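PDB 1WOQ: inorganic polyphosphate/ATP-glucomannokinase from Arthrobacter sp., which phosphorylates glucose and mannose, drawing the phosphate from either inorganic polyphosphate or ATP. Local coordinates for residues Ala49-Val62 / Ser100-Leu114. Residues are numbered along the deposited sequence; the frame is centred on the assembly and turned at random.
Sequences ATPESVAEAVALVV and SWLNTDIDALLTARL
Pro-51 lies flat over one face of the Trp-101 indole: its CA makes a CH-pi contact 3.7 Å from the centroid of the six-membered ring, and its CG sits 3.8 Å from Trp-101 CD2. Val-54 meets the same ring at its edge, CB 3.5 Å from Trp-101 CZ2. Further along, Leu-110 CD2 packs on Ala-55, Leu-109 CD2 touches Pro-51 CB, and Leu-114 CD2 presses against Ala-59 CA at 3.4 Å and reaches tip to tip toward Val-62. Helices 51-62 and 106-114 cross at -49° here, small alanines letting the leucines close in; both pack on the five-stranded sheet of the sugar kinase's actin-like ATPase fold, Val-54 and Val-58 on Ile-19, Leu-110 on Val-118 and Val-120. Among polar contacts, Trp-101 NE1 donates to Ala-49 O (2.9 Å), just before the helix that Thr-50 and Ser-53 start with a capping box. Replacing Trp-101 by an alanine would probably leave Ala-49 O without this donor and open a gap beside Pro-51 and Val-54. On the solvent-exposed side, a bend at chi2 (62°) lays the Arg-113 guanidinium face over Ala-59 CB and turns its edge to Glu-56, a side-on salt bridge with NE to OE2 2.8 Å and NH2 to OE1 3.0 Å.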
# COMPACT_ATOMS: atom_id res chain seq x y z
N ALA A 49 6.95 -14.87 -7.90
CA ALA A 49 5.59 -14.49 -7.55
C ALA A 49 4.78 -14.31 -8.83
O ALA A 49 4.59 -13.19 -9.30
CB ALA A 49 5.60 -13.20 -6.74
N THR A 50 4.30 -15.42 -9.38
CA THR A 50 3.50 -15.39 -10.61
C THR A 50 2.02 -15.37 -10.28
O THR A 50 1.62 -15.70 -9.17
CB THR A 50 3.77 -16.63 -11.47
OG1 THR A 50 3.34 -17.80 -10.77
CG2 THR A 50 5.25 -16.74 -11.79
N PRO A 51 1.18 -14.98 -11.25
CA PRO A 51 -0.26 -14.93 -11.03
C PRO A 51 -0.77 -16.22 -10.40
O PRO A 51 -1.54 -16.19 -9.44
CB PRO A 51 -0.81 -14.72 -12.44
CG PRO A 51 0.23 -13.84 -13.05
CD PRO A 51 1.52 -14.51 -12.61
N GLU A 52 -0.33 -17.35 -10.93
CA GLU A 52 -0.75 -18.65 -10.42
C GLU A 52 -0.31 -18.92 -8.99
O GLU A 52 -1.11 -19.33 -8.16
CB GLU A 52 -0.25 -19.76 -11.35
CG GLU A 52 -0.52 -21.16 -10.84
CD GLU A 52 -0.27 -22.22 -11.91
OE1 GLU A 52 -1.02 -22.24 -12.91
OE2 GLU A 52 0.68 -23.02 -11.74
N SER A 53 0.97 -18.69 -8.69
CA SER A 53 1.49 -18.93 -7.35
C SER A 53 0.90 -17.97 -6.32
O SER A 53 0.56 -18.36 -5.21
CB SER A 53 3.02 -18.82 -7.33
OG SER A 53 3.45 -17.49 -7.54
N VAL A 54 0.77 -16.71 -6.71
CA VAL A 54 0.20 -15.70 -5.82
C VAL A 54 -1.27 -16.01 -5.54
O VAL A 54 -1.74 -15.85 -4.42
CB VAL A 54 0.32 -14.29 -6.44
CG1 VAL A 54 -0.47 -13.28 -5.61
CG2 VAL A 54 1.79 -13.88 -6.50
N ALA A 55 -1.99 -16.46 -6.56
CA ALA A 55 -3.41 -16.79 -6.38
C ALA A 55 -3.56 -17.87 -5.32
O ALA A 55 -4.46 -17.82 -4.49
CB ALA A 55 -4.01 -17.25 -7.70
N GLU A 56 -2.69 -18.87 -5.36
CA GLU A 56 -2.74 -19.95 -4.39
C GLU A 56 -2.48 -19.44 -2.97
O GLU A 56 -3.16 -19.83 -2.03
CB GLU A 56 -1.72 -21.04 -4.74
CG GLU A 56 -2.09 -21.86 -5.97
CD GLU A 56 -3.46 -22.49 -5.86
OE1 GLU A 56 -3.75 -23.11 -4.82
OE2 GLU A 56 -4.25 -22.37 -6.83
N ALA A 57 -1.49 -18.56 -2.83
CA ALA A 57 -1.15 -18.00 -1.52
C ALA A 57 -2.30 -17.16 -0.96
O ALA A 57 -2.62 -17.24 0.23
CB ALA A 57 0.11 -17.14 -1.63
N VAL A 58 -2.92 -16.36 -1.82
CA VAL A 58 -4.05 -15.54 -1.38
C VAL A 58 -5.18 -16.45 -0.91
O VAL A 58 -5.82 -16.19 0.11
CB VAL A 58 -4.53 -14.62 -2.51
CG1 VAL A 58 -5.83 -13.93 -2.12
CG2 VAL A 58 -3.46 -13.58 -2.81
N ALA A 59 -5.43 -17.52 -1.66
CA ALA A 59 -6.48 -18.46 -1.30
C ALA A 59 -6.26 -19.03 0.10
O ALA A 59 -7.20 -19.17 0.88
CB ALA A 59 -6.56 -19.59 -2.32
N LEU A 60 -5.01 -19.36 0.42
CA LEU A 60 -4.70 -19.91 1.73
C LEU A 60 -4.96 -18.90 2.84
O LEU A 60 -5.50 -19.26 3.89
CB LEU A 60 -3.24 -20.38 1.80
CG LEU A 60 -2.91 -21.61 0.95
CD1 LEU A 60 -1.41 -21.81 0.91
CD2 LEU A 60 -3.61 -22.84 1.52
N VAL A 61 -4.59 -17.64 2.62
CA VAL A 61 -4.82 -16.62 3.64
C VAL A 61 -6.32 -16.42 3.85
O VAL A 61 -6.80 -16.38 4.99
CB VAL A 61 -4.18 -15.27 3.26
CG1 VAL A 61 -4.50 -14.22 4.33
CG2 VAL A 61 -2.67 -15.42 3.13
N VAL A 62 -7.06 -16.29 2.76
CA VAL A 62 -8.50 -16.10 2.85
C VAL A 62 -9.18 -17.31 3.50
O VAL A 62 -10.11 -17.15 4.29
CB VAL A 62 -9.12 -15.86 1.45
CG1 VAL A 62 -10.64 -15.90 1.52
CG2 VAL A 62 -8.66 -14.51 0.91
N SER A 100 4.86 -11.20 -15.90
CA SER A 100 3.71 -11.95 -16.40
C SER A 100 2.43 -11.33 -15.83
O SER A 100 1.33 -11.64 -16.28
CB SER A 100 3.80 -13.43 -16.01
OG SER A 100 3.78 -13.59 -14.60
N TRP A 101 2.59 -10.46 -14.84
CA TRP A 101 1.45 -9.80 -14.22
C TRP A 101 0.85 -8.76 -15.16
O TRP A 101 -0.34 -8.47 -15.10
CB TRP A 101 1.87 -9.13 -12.91
CG TRP A 101 1.84 -10.06 -11.74
CD1 TRP A 101 2.90 -10.55 -11.05
CD2 TRP A 101 0.67 -10.59 -11.11
NE1 TRP A 101 2.47 -11.37 -10.03
CE2 TRP A 101 1.10 -11.41 -10.05
CE3 TRP A 101 -0.71 -10.47 -11.35
CZ2 TRP A 101 0.21 -12.10 -9.22
CZ3 TRP A 101 -1.60 -11.15 -10.52
CH2 TRP A 101 -1.13 -11.95 -9.47
N LEU A 102 1.69 -8.19 -16.02
CA LEU A 102 1.22 -7.17 -16.96
C LEU A 102 0.03 -7.65 -17.78
O LEU A 102 0.04 -8.74 -18.35
CB LEU A 102 2.36 -6.74 -17.89
CG LEU A 102 3.52 -6.01 -17.21
CD1 LEU A 102 4.58 -5.67 -18.25
CD2 LEU A 102 3.01 -4.74 -16.54
N ASN A 103 -1.00 -6.81 -17.82
CA ASN A 103 -2.23 -7.09 -18.56
C ASN A 103 -3.05 -8.25 -17.99
O ASN A 103 -3.95 -8.77 -18.65
CB ASN A 103 -1.92 -7.34 -20.03
CG ASN A 103 -2.88 -6.63 -20.96
OD1 ASN A 103 -2.79 -6.76 -22.18
ND2 ASN A 103 -3.81 -5.88 -20.38
N THR A 104 -2.74 -8.65 -16.77
CA THR A 104 -3.47 -9.74 -16.12
C THR A 104 -4.71 -9.20 -15.42
O THR A 104 -4.63 -8.21 -14.68
CB THR A 104 -2.59 -10.46 -15.07
OG1 THR A 104 -1.56 -11.20 -15.74
CG2 THR A 104 -3.43 -11.41 -14.22
N ASP A 105 -5.86 -9.82 -15.67
CA ASP A 105 -7.09 -9.41 -15.01
C ASP A 105 -7.01 -10.08 -13.64
O ASP A 105 -7.46 -11.22 -13.47
CB ASP A 105 -8.32 -9.93 -15.76
CG ASP A 105 -9.62 -9.36 -15.23
OD1 ASP A 105 -9.70 -9.03 -14.02
OD2 ASP A 105 -10.59 -9.25 -16.02
N ILE A 106 -6.42 -9.38 -12.67
CA ILE A 106 -6.26 -9.93 -11.34
C ILE A 106 -7.59 -10.10 -10.59
O ILE A 106 -7.73 -11.03 -9.78
CB ILE A 106 -5.24 -9.09 -10.51
CG1 ILE A 106 -4.95 -9.77 -9.17
CG2 ILE A 106 -5.74 -7.66 -10.33
CD1 ILE A 106 -3.76 -9.16 -8.42
N ASP A 107 -8.57 -9.24 -10.86
CA ASP A 107 -9.87 -9.38 -10.20
C ASP A 107 -10.49 -10.71 -10.61
O ASP A 107 -10.98 -11.46 -9.77
CB ASP A 107 -10.81 -8.24 -10.59
CG ASP A 107 -10.59 -6.99 -9.76
OD1 ASP A 107 -9.53 -6.90 -9.10
OD2 ASP A 107 -11.48 -6.11 -9.76
N ALA A 108 -10.45 -11.00 -11.91
CA ALA A 108 -11.01 -12.25 -12.43
C ALA A 108 -10.23 -13.44 -11.90
O ALA A 108 -10.80 -14.44 -11.46
CB ALA A 108 -10.97 -12.24 -13.96
N LEU A 109 -8.90 -13.33 -11.95
CA LEU A 109 -8.02 -14.39 -11.47
C LEU A 109 -8.34 -14.80 -10.03
O LEU A 109 -8.51 -15.98 -9.73
CB LEU A 109 -6.56 -13.92 -11.53
CG LEU A 109 -5.52 -14.87 -10.92
CD1 LEU A 109 -5.26 -16.02 -11.89
CD2 LEU A 109 -4.22 -14.11 -10.65
N LEU A 110 -8.41 -13.81 -9.14
CA LEU A 110 -8.66 -14.10 -7.74
C LEU A 110 -10.11 -14.46 -7.43
O LEU A 110 -10.37 -15.29 -6.56
CB LEU A 110 -8.20 -12.92 -6.88
CG LEU A 110 -6.70 -12.61 -6.97
CD1 LEU A 110 -6.34 -11.43 -6.05
CD2 LEU A 110 -5.89 -13.85 -6.56
N THR A 111 -11.06 -13.86 -8.15
CA THR A 111 -12.46 -14.18 -7.91
C THR A 111 -12.70 -15.64 -8.26
O THR A 111 -13.40 -16.36 -7.55
CB THR A 111 -13.39 -13.28 -8.76
OG1 THR A 111 -13.24 -11.92 -8.36
CG2 THR A 111 -14.85 -13.69 -8.57
N ALA A 112 -12.10 -16.09 -9.36
CA ALA A 112 -12.24 -17.48 -9.81
C ALA A 112 -11.61 -18.45 -8.83
O ALA A 112 -12.17 -19.51 -8.54
CB ALA A 112 -11.60 -17.64 -11.18
N ARG A 113 -10.44 -18.10 -8.30
CA ARG A 113 -9.75 -18.97 -7.36
C ARG A 113 -10.39 -19.01 -5.98
O ARG A 113 -10.47 -20.08 -5.36
CB ARG A 113 -8.28 -18.55 -7.22
CG ARG A 113 -7.48 -19.44 -6.27
CD ARG A 113 -7.43 -20.88 -6.78
NE ARG A 113 -6.77 -21.80 -5.84
CZ ARG A 113 -7.34 -22.28 -4.74
NH1 ARG A 113 -8.58 -21.94 -4.41
NH2 ARG A 113 -6.65 -23.10 -3.95
N LEU A 114 -10.86 -17.86 -5.49
CA LEU A 114 -11.47 -17.80 -4.17
C LEU A 114 -12.95 -18.19 -4.11
O LEU A 114 -13.47 -18.50 -3.03
CB LEU A 114 -11.31 -16.39 -3.58
CG LEU A 114 -9.90 -15.94 -3.21
CD1 LEU A 114 -9.94 -14.52 -2.68
CD2 LEU A 114 -9.32 -16.86 -2.16